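Local coordinates for protein NADH-rubredoxin oxidoreductase (Clostridium acetobutylicum, PDB 3KLJ) that transfers electrons from NADH to rubredoxin through one bound FAD, feeding the dioxygen-scavenging electron transfer chains of an obligate anaerobe, at residues 85-90 / 235-241; 34-40 / 77-83. All coordinates share one frame; numbering follows the deposited sequence. Where two conformers were deposited one is given.

Contact 1 of 2, residues 85-90 / 235-241. With FAD (flavin-adenine dinucleotide), chain B.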
loop_
_atom_site.group_PDB
_atom_site.type_symbol
_atom_site.label_atom_id
_atom_site.label_comp_id
_atom_site.label_asym_id
_atom_site.label_seq_id
_atom_site.Cartn_x
_atom_site.Cartn_y
_atom_site.Cartn_z
ATOM N N ALA A 85 -0.209 -4.976 -20.722
ATOM C CA ALA A 85 1.113 -4.949 -21.349
ATOM C C ALA A 85 1.910 -6.161 -20.885
ATOM O O ALA A 85 1.927 -6.477 -19.694
ATOM C CB ALA A 85 1.847 -3.667 -21.007
ATOM N N THR A 86 2.539 -6.848 -21.835
ATOM C CA THR A 86 3.329 -8.043 -21.544
ATOM C C THR A 86 4.809 -7.826 -21.832
ATOM O O THR A 86 5.649 -8.503 -21.247
ATOM C CB THR A 86 2.863 -9.280 -22.367
ATOM O OG1 THR A 86 2.718 -8.912 -23.740
ATOM C CG2 THR A 86 1.536 -9.824 -21.844
ATOM N N SER A 87 5.111 -6.891 -22.733
ATOM C CA SER A 87 6.478 -6.657 -23.216
ATOM C C SER A 87 6.749 -5.180 -23.446
ATOM O O SER A 87 5.837 -4.422 -23.783
ATOM C CB SER A 87 6.715 -7.391 -24.542
ATOM O OG SER A 87 7.337 -8.640 -24.345
ATOM N N ILE A 88 8.009 -4.789 -23.271
ATOM C CA ILE A 88 8.490 -3.465 -23.655
ATOM C C ILE A 88 9.726 -3.624 -24.543
ATOM O O ILE A 88 10.652 -4.364 -24.201
ATOM C CB ILE A 88 8.850 -2.557 -22.436
ATOM C CG1 ILE A 88 7.674 -2.411 -21.471
ATOM C CG2 ILE A 88 9.280 -1.165 -22.916
ATOM C CD1 ILE A 88 8.064 -1.793 -20.117
ATOM N N ASP A 89 9.717 -2.929 -25.679
ATOM C CA ASP A 89 10.868 -2.829 -26.577
ATOM C C ASP A 89 11.364 -1.370 -26.590
ATOM O O ASP A 89 10.942 -0.568 -27.425
ATOM C CB ASP A 89 10.470 -3.321 -27.975
ATOM C CG ASP A 89 11.561 -3.134 -29.015
ATOM O OD1 ASP A 89 11.258 -3.373 -30.199
ATOM O OD2 ASP A 89 12.707 -2.760 -28.674
ATOM N N PRO A 90 12.255 -1.021 -25.642
ATOM C CA PRO A 90 12.712 0.358 -25.454
ATOM C C PRO A 90 13.383 1.037 -26.637
ATOM O O PRO A 90 13.251 2.256 -26.767
ATOM C CB PRO A 90 13.703 0.231 -24.300
ATOM C CG PRO A 90 13.106 -0.872 -23.466
ATOM C CD PRO A 90 12.678 -1.875 -24.514
ATOM N N PHE A 235 6.508 -7.701 -16.773
ATOM C CA PHE A 235 6.629 -7.236 -18.171
ATOM C C PHE A 235 7.956 -6.526 -18.520
ATOM O O PHE A 235 8.211 -6.255 -19.686
ATOM C CB PHE A 235 5.438 -6.347 -18.559
ATOM C CG PHE A 235 5.248 -5.174 -17.649
ATOM C CD1 PHE A 235 4.419 -5.270 -16.546
ATOM C CD2 PHE A 235 5.921 -3.976 -17.885
ATOM C CE1 PHE A 235 4.258 -4.184 -15.678
ATOM C CE2 PHE A 235 5.768 -2.892 -17.024
ATOM C CZ PHE A 235 4.935 -2.995 -15.927
ATOM N N ILE A 236 8.791 -6.213 -17.526
ATOM C CA ILE A 236 10.110 -5.615 -17.816
ATOM C C ILE A 236 11.222 -6.654 -17.998
ATOM O O ILE A 236 12.336 -6.295 -18.371
ATOM C CB ILE A 236 10.575 -4.556 -16.739
ATOM C CG1 ILE A 236 11.067 -5.243 -15.451
ATOM C CG2 ILE A 236 9.500 -3.505 -16.498
ATOM C CD1 ILE A 236 11.890 -4.342 -14.519
ATOM N N LYS A 237 10.901 -7.926 -17.746
ATOM C CA LYS A 237 11.890 -9.029 -17.641
ATOM C C LYS A 237 12.965 -9.141 -18.736
ATOM O O LYS A 237 14.094 -9.574 -18.460
ATOM C CB LYS A 237 11.187 -10.391 -17.485
ATOM C CG LYS A 237 10.364 -10.829 -18.694
ATOM C CD LYS A 237 10.181 -12.350 -18.760
ATOM C CE LYS A 237 8.873 -12.793 -18.116
ATOM N NZ LYS A 237 7.678 -12.256 -18.834
ATOM N N ASP A 238 12.609 -8.769 -19.963
ATOM C CA ASP A 238 13.551 -8.891 -21.077
ATOM C C ASP A 238 14.356 -7.614 -21.325
ATOM O O ASP A 238 15.286 -7.610 -22.127
ATOM C CB ASP A 238 12.831 -9.336 -22.352
ATOM C CG ASP A 238 12.533 -10.825 -22.363
ATOM O OD1 ASP A 238 12.988 -11.536 -21.440
ATOM O OD2 ASP A 238 11.848 -11.285 -23.302
ATOM N N THR A 239 14.029 -6.548 -20.602
ATOM C CA THR A 239 14.673 -5.257 -20.819
ATOM C C THR A 239 15.816 -5.026 -19.839
ATOM O O THR A 239 16.033 -5.821 -18.924
ATOM C CB THR A 239 13.660 -4.112 -20.681
ATOM O OG1 THR A 239 13.441 -3.842 -19.292
ATOM C CG2 THR A 239 12.335 -4.477 -21.349
ATOM N N GLU A 240 16.525 -3.918 -20.027
ATOM C CA GLU A 240 17.564 -3.520 -19.095
ATOM C C GLU A 240 17.076 -2.502 -18.063
ATOM O O GLU A 240 17.883 -1.814 -17.445
ATOM C CB GLU A 240 18.796 -3.003 -19.848
ATOM C CG GLU A 240 19.507 -4.069 -20.671
ATOM C CD GLU A 240 19.912 -5.275 -19.841
ATOM O OE1 GLU A 240 19.459 -6.398 -20.152
ATOM O OE2 GLU A 240 20.673 -5.098 -18.867
ATOM N N ILE A 241 15.759 -2.411 -17.872
ATOM C CA ILE A 241 15.199 -1.512 -16.863
ATOM C C ILE A 241 15.605 -2.028 -15.476
ATOM O O ILE A 241 15.300 -3.166 -15.107
ATOM C CB ILE A 241 13.655 -1.407 -16.964
ATOM C CG1 ILE A 241 13.247 -0.705 -18.273
ATOM C CG2 ILE A 241 13.075 -0.673 -15.737
ATOM C CD1 ILE A 241 11.822 -0.991 -18.711
HETATM P PA FAD B . -2.310 0.524 -8.409
HETATM O O1A FAD B . -2.085 -0.934 -8.108
HETATM O O2A FAD B . -3.367 1.147 -7.530
HETATM O O5B FAD B . -2.701 0.699 -9.946
HETATM C C5B FAD B . -1.947 0.068 -10.965
HETATM C C4B FAD B . -2.881 -0.350 -12.101
HETATM O O4B FAD B . -2.114 -0.873 -13.184
HETATM C C3B FAD B . -3.829 -1.461 -11.657
HETATM O O3B FAD B . -5.159 -1.099 -11.990
HETATM C C2B FAD B . -3.383 -2.691 -12.425
HETATM O O2B FAD B . -4.466 -3.505 -12.820
HETATM C C1B FAD B . -2.694 -2.084 -13.639
HETATM N N9A FAD B . -1.680 -2.964 -14.247
HETATM C C8A FAD B . -0.843 -3.841 -13.610
HETATM N N7A FAD B . -0.067 -4.448 -14.539
HETATM C C5A FAD B . -0.389 -3.969 -15.758
HETATM C C6A FAD B . 0.090 -4.256 -17.037
HETATM N N6A FAD B . 0.843 -5.337 -17.243
HETATM N N1A FAD B . -0.460 -3.590 -18.119
HETATM C C2A FAD B . -1.465 -2.658 -17.941
HETATM N N3A FAD B . -1.940 -2.390 -16.671
HETATM C C4A FAD B . -1.405 -3.034 -15.592
HETATM N N1 FAD B . -2.325 3.181 0.871
HETATM C C2 FAD B . -2.249 4.160 1.838
HETATM O O2 FAD B . -1.413 5.042 1.735
HETATM N N3 FAD B . -3.124 4.173 2.904
HETATM C C4 FAD B . -4.077 3.189 3.019
HETATM O O4 FAD B . -4.835 3.221 3.993
HETATM C C4X FAD B . -4.159 2.177 2.052
HETATM N N5 FAD B . -5.117 1.178 2.140
HETATM C C5X FAD B . -5.194 0.188 1.179
HETATM C C6 FAD B . -6.161 -0.821 1.278
HETATM C C7 FAD B . -6.233 -1.813 0.287
HETATM C C7M FAD B . -7.266 -2.897 0.388
HETATM C C8 FAD B . -5.339 -1.801 -0.784
HETATM C C8M FAD B . -5.389 -2.858 -1.859
HETATM C C9 FAD B . -4.379 -0.800 -0.872
HETATM C C9A FAD B . -4.305 0.199 0.104
HETATM N N10 FAD B . -3.344 1.204 0.005
HETATM C C10 FAD B . -3.274 2.187 0.973
HETATM C "C1'" FAD B . -2.375 1.207 -1.130
HETATM C "C2'" FAD B . -2.777 2.151 -2.243
HETATM O "O2'" FAD B . -3.981 1.680 -2.814
HETATM C "C3'" FAD B . -1.660 2.137 -3.267
HETATM O "O3'" FAD B . -0.496 2.715 -2.704
HETATM C "C4'" FAD B . -2.002 2.895 -4.538
HETATM O "O4'" FAD B . -3.191 2.377 -5.122
HETATM C "C5'" FAD B . -0.859 2.711 -5.528
HETATM O "O5'" FAD B . -1.278 3.251 -6.755
HETATM P P FAD B . -0.564 2.797 -8.100
HETATM O O1P FAD B . -1.169 3.575 -9.258
HETATM O O2P FAD B . 0.937 2.916 -7.990
HETATM O O3P FAD B . -0.868 1.217 -8.236
#
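The adenine end of the FAD pocket lies where Ala85 and Ile88, on the edge strand 85-89 of a three-stranded antiparallel sheet, meet Phe235 and Thr239 of the loop 235-241. The polar contacts of Ala85 to the purine come from its backbone: its N donates to FAD N1A at 3.0 Å, and its O receives FAD N6A at 2.9 Å. With CG lodged between the backbone N and the carbonyl carbon (chi1 56°), the Phe235 ring lies beside this pair, and its CD1 comes within 3.6 Å of FAD N6A in an oblique approach. Phe235 CB rests against the carbonyl oxygen of Thr86. In the plane of the ring, Ile88 CD1 abuts the edge, 3.8 Å from Phe235 CD2; the same methyl also reaches Ile241 CD1. Ile88 and Phe235 both pack on Ile110 of strand 107-110, which joins the contact to the core of the FAD-binding domain. A classic beta bulge pairs Thr86 and Ser87 with Thr96 of strand 94-97. In the loop, Thr239 OG1 accepts from Ile241 N at 3.1 Å, an ST turn, and separately donates to Ile236 O, leaving Thr239 CG2 3.3 Å from Ile88 O.

Contact 2 of 2, residues 34-40 / 77-83. With FAD (flavin-adenine dinucleotide), chain B.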
loop_
_atom_site.group_PDB
_atom_site.type_symbol
_atom_site.label_atom_id
_atom_site.label_comp_id
_atom_site.label_asym_id
_atom_site.label_seq_id
_atom_site.Cartn_x
_atom_site.Cartn_y
_atom_site.Cartn_z
ATOM N N ASP A 34 -1.354 14.354 -26.423
ATOM C CA ASP A 34 -1.614 13.009 -26.921
ATOM C C ASP A 34 -1.241 11.973 -25.855
ATOM O O ASP A 34 -0.119 11.449 -25.835
ATOM C CB ASP A 34 -0.835 12.778 -28.222
ATOM C CG ASP A 34 -1.171 11.457 -28.896
ATOM O OD1 ASP A 34 -2.110 10.759 -28.462
ATOM O OD2 ASP A 34 -0.482 11.117 -29.878
ATOM N N ILE A 35 -2.208 11.687 -24.982
ATOM C CA ILE A 35 -2.018 10.815 -23.821
ATOM C C ILE A 35 -2.901 9.567 -23.907
ATOM O O ILE A 35 -4.129 9.662 -24.093
ATOM C CB ILE A 35 -2.356 11.566 -22.505
ATOM C CG1 ILE A 35 -1.662 12.932 -22.452
ATOM C CG2 ILE A 35 -2.018 10.716 -21.276
ATOM C CD1 ILE A 35 -2.433 13.958 -21.617
ATOM N N THR A 36 -2.273 8.405 -23.745
ATOM C CA THR A 36 -2.974 7.122 -23.714
ATOM C C THR A 36 -2.632 6.332 -22.459
ATOM O O THR A 36 -1.460 6.185 -22.113
ATOM C CB THR A 36 -2.614 6.274 -24.946
ATOM O OG1 THR A 36 -2.993 6.987 -26.117
ATOM C CG2 THR A 36 -3.335 4.937 -24.940
ATOM N N MET A 37 -3.664 5.817 -21.799
ATOM C CA MET A 37 -3.511 4.983 -20.620
ATOM C C MET A 37 -3.954 3.563 -20.920
ATOM O O MET A 37 -5.049 3.348 -21.452
ATOM C CB MET A 37 -4.366 5.517 -19.477
ATOM C CG MET A 37 -4.164 6.983 -19.151
ATOM S SD MET A 37 -5.165 7.446 -17.719
ATOM C CE MET A 37 -4.138 6.728 -16.430
ATOM N N ILE A 38 -3.104 2.603 -20.567
ATOM C CA ILE A 38 -3.435 1.189 -20.658
ATOM C C ILE A 38 -3.817 0.680 -19.268
ATOM O O ILE A 38 -3.070 0.898 -18.323
ATOM C CB ILE A 38 -2.224 0.373 -21.179
ATOM C CG1 ILE A 38 -1.810 0.853 -22.574
ATOM C CG2 ILE A 38 -2.540 -1.126 -21.192
ATOM C CD1 ILE A 38 -0.363 0.527 -22.922
ATOM N N ASN A 39 -4.967 0.019 -19.127
ATOM C CA ASN A 39 -5.323 -0.588 -17.831
ATOM C C ASN A 39 -5.861 -2.005 -17.921
ATOM O O ASN A 39 -6.767 -2.279 -18.707
ATOM C CB ASN A 39 -6.302 0.288 -17.049
ATOM C CG ASN A 39 -6.340 -0.052 -15.551
ATOM O OD1 ASN A 39 -5.301 -0.169 -14.870
ATOM N ND2 ASN A 39 -7.544 -0.209 -15.038
ATOM N N SER A 40 -5.301 -2.889 -17.097
ATOM C CA SER A 40 -5.662 -4.304 -17.084
ATOM C C SER A 40 -7.079 -4.550 -16.557
ATOM O O SER A 40 -7.719 -5.529 -16.947
ATOM C CB SER A 40 -4.646 -5.110 -16.273
ATOM O OG SER A 40 -4.680 -4.729 -14.904
ATOM N N ILE A 77 -8.062 12.307 -22.916
ATOM C CA ILE A 77 -7.194 11.225 -22.493
ATOM C C ILE A 77 -7.823 9.906 -22.915
ATOM O O ILE A 77 -8.968 9.614 -22.568
ATOM C CB ILE A 77 -6.948 11.257 -20.968
ATOM C CG1 ILE A 77 -6.127 12.499 -20.595
ATOM C CG2 ILE A 77 -6.250 9.979 -20.512
ATOM C CD1 ILE A 77 -6.327 12.973 -19.155
ATOM N N LYS A 78 -7.064 9.120 -23.667
ATOM C CA LYS A 78 -7.526 7.833 -24.175
ATOM C C LYS A 78 -7.195 6.696 -23.214
ATOM O O LYS A 78 -6.023 6.443 -22.898
ATOM C CB LYS A 78 -6.925 7.572 -25.560
ATOM C CG LYS A 78 -7.414 8.558 -26.623
ATOM C CD LYS A 78 -6.468 8.663 -27.807
ATOM C CE LYS A 78 -5.217 9.477 -27.468
ATOM N NZ LYS A 78 -4.233 9.458 -28.599
ATOM N N VAL A 79 -8.235 6.019 -22.741
ATOM C CA VAL A 79 -8.060 4.901 -21.820
ATOM C C VAL A 79 -8.440 3.606 -22.529
ATOM O O VAL A 79 -9.563 3.462 -23.016
ATOM C CB VAL A 79 -8.894 5.065 -20.534
ATOM C CG1 VAL A 79 -8.612 3.922 -19.558
ATOM C CG2 VAL A 79 -8.603 6.411 -19.869
ATOM N N ILE A 80 -7.484 2.685 -22.617
ATOM C CA ILE A 80 -7.764 1.347 -23.128
ATOM C C ILE A 80 -7.914 0.411 -21.930
ATOM O O ILE A 80 -6.928 0.087 -21.257
ATOM C CB ILE A 80 -6.657 0.829 -24.075
ATOM C CG1 ILE A 80 -6.097 1.970 -24.932
ATOM C CG2 ILE A 80 -7.199 -0.299 -24.961
ATOM C CD1 ILE A 80 -4.811 1.624 -25.659
ATOM N N THR A 81 -9.152 -0.002 -21.658
ATOM C CA THR A 81 -9.442 -0.865 -20.506
ATOM C C THR A 81 -9.340 -2.341 -20.880
ATOM O O THR A 81 -9.376 -2.694 -22.066
ATOM C CB THR A 81 -10.845 -0.594 -19.906
ATOM O OG1 THR A 81 -11.812 -0.586 -20.961
ATOM C CG2 THR A 81 -10.872 0.742 -19.164
ATOM N N SER A 82 -9.214 -3.183 -19.852
ATOM C CA SER A 82 -9.076 -4.632 -19.982
ATOM C C SER A 82 -7.928 -5.029 -20.918
ATOM O O SER A 82 -8.000 -6.041 -21.618
ATOM C CB SER A 82 -10.401 -5.278 -20.410
ATOM O OG SER A 82 -11.401 -5.090 -19.424
ATOM N N GLU A 83 -6.875 -4.218 -20.918
ATOM C CA GLU A 83 -5.696 -4.485 -21.730
ATOM C C GLU A 83 -4.434 -4.505 -20.864
ATOM O O GLU A 83 -4.258 -3.676 -19.966
ATOM C CB GLU A 83 -5.583 -3.475 -22.871
ATOM C CG GLU A 83 -4.849 -4.016 -24.100
ATOM C CD GLU A 83 -5.532 -5.221 -24.733
ATOM O OE1 GLU A 83 -4.952 -6.327 -24.668
ATOM O OE2 GLU A 83 -6.644 -5.065 -25.283
HETATM P PA FAD B . -2.310 0.524 -8.409
HETATM O O1A FAD B . -2.085 -0.934 -8.108
HETATM O O2A FAD B . -3.367 1.147 -7.530
HETATM O O5B FAD B . -2.701 0.699 -9.946
HETATM C C5B FAD B . -1.947 0.068 -10.965
HETATM C C4B FAD B . -2.881 -0.350 -12.101
HETATM O O4B FAD B . -2.114 -0.873 -13.184
HETATM C C3B FAD B . -3.829 -1.461 -11.657
HETATM O O3B FAD B . -5.159 -1.099 -11.990
HETATM C C2B FAD B . -3.383 -2.691 -12.425
HETATM O O2B FAD B . -4.466 -3.505 -12.820
HETATM C C1B FAD B . -2.694 -2.084 -13.639
HETATM N N9A FAD B . -1.680 -2.964 -14.247
HETATM C C8A FAD B . -0.843 -3.841 -13.610
HETATM N N7A FAD B . -0.067 -4.448 -14.539
HETATM C C5A FAD B . -0.389 -3.969 -15.758
HETATM C C6A FAD B . 0.090 -4.256 -17.037
HETATM N N6A FAD B . 0.843 -5.337 -17.243
HETATM N N1A FAD B . -0.460 -3.590 -18.119
HETATM C C2A FAD B . -1.465 -2.658 -17.941
HETATM N N3A FAD B . -1.940 -2.390 -16.671
HETATM C C4A FAD B . -1.405 -3.034 -15.592
HETATM N N1 FAD B . -2.325 3.181 0.871
HETATM C C2 FAD B . -2.249 4.160 1.838
HETATM O O2 FAD B . -1.413 5.042 1.735
HETATM N N3 FAD B . -3.124 4.173 2.904
HETATM C C4 FAD B . -4.077 3.189 3.019
HETATM O O4 FAD B . -4.835 3.221 3.993
HETATM C C4X FAD B . -4.159 2.177 2.052
HETATM N N5 FAD B . -5.117 1.178 2.140
HETATM C C5X FAD B . -5.194 0.188 1.179
HETATM C C6 FAD B . -6.161 -0.821 1.278
HETATM C C7 FAD B . -6.233 -1.813 0.287
HETATM C C7M FAD B . -7.266 -2.897 0.388
HETATM C C8 FAD B . -5.339 -1.801 -0.784
HETATM C C8M FAD B . -5.389 -2.858 -1.859
HETATM C C9 FAD B . -4.379 -0.800 -0.872
HETATM C C9A FAD B . -4.305 0.199 0.104
HETATM N N10 FAD B . -3.344 1.204 0.005
HETATM C C10 FAD B . -3.274 2.187 0.973
HETATM C "C1'" FAD B . -2.375 1.207 -1.130
HETATM C "C2'" FAD B . -2.777 2.151 -2.243
HETATM O "O2'" FAD B . -3.981 1.680 -2.814
HETATM C "C3'" FAD B . -1.660 2.137 -3.267
HETATM O "O3'" FAD B . -0.496 2.715 -2.704
HETATM C "C4'" FAD B . -2.002 2.895 -4.538
HETATM O "O4'" FAD B . -3.191 2.377 -5.122
HETATM C "C5'" FAD B . -0.859 2.711 -5.528
HETATM O "O5'" FAD B . -1.278 3.251 -6.755
HETATM P P FAD B . -0.564 2.797 -8.100
HETATM O O1P FAD B . -1.169 3.575 -9.258
HETATM O O2P FAD B . 0.937 2.916 -7.990
HETATM O O3P FAD B . -0.868 1.217 -8.236
#
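Lys78 O is gripped from strand 35-38 by Met37 N at 2.7 Å, a nearly straight bond (171°), and by the CA-H of Thr36. Met37 O in turn takes Ile80 N at 2.8 Å, so Met37 is bonded to the residues on both sides of its partner Val79, the signature of a parallel pair. The last link is different: Glu83 N reaches Asn39 O from above the carbonyl plane, 40° out of it, as the chain turns after strand 78-80. At the opposite end Lys78, its chain bent at chi3, brings NZ to Asp34 OD1 in a salt bridge whose modelled length is doubtfully short. Thr36 CG2 meets Ile80 CD1 at 3.7 Å on one face of the sheet; on the other, Met37 SD touches Ile77 CG2 at 3.9 Å, and the Met37 side chain lies beside that of Val79, pointing the same way. The C-terminal ends face FAD. Ile38 CG2, anti to the backbone N, approaches FAD C2A at 3.8 Å, while Ser40 OG meets the ribose hydroxyl O2B and Asn39 OD1, also bonded to Ala17 N, lies near O3B. The pair forms one edge of the Rossmann-type parallel sheet, and the crossover between the two strands includes helix 69-74, whose Tyr72 packs on Met37 and Val79; helix 19-28, from the preceding crossover, sets Ala25 against Met37 and Ile77, and strand 12-15 flanks strand 35-38.

The two contacts illustrate how one nucleotide can be held by a sheet and by the chain that leaves it. Contact 2 closes at Glu83 and contact 1 opens at Ala85; only one residue separates them, and Glu83 O already approaches adenine C2A before Ala85 bonds to N1A and N6A, whereas the ribose hydroxyls are met by Asn39 and Ser40. Their centres are 18 Å apart, yet the side chains of Ile38 and Ala85 come within about 5 Å beside the C2A-N1A edge of the adenine, while those of Ser40 and Ala85, about 8 Å apart, lie on different parts of the adenosine. Both contacts serve the end of FAD remote from its redox centre, the flavin.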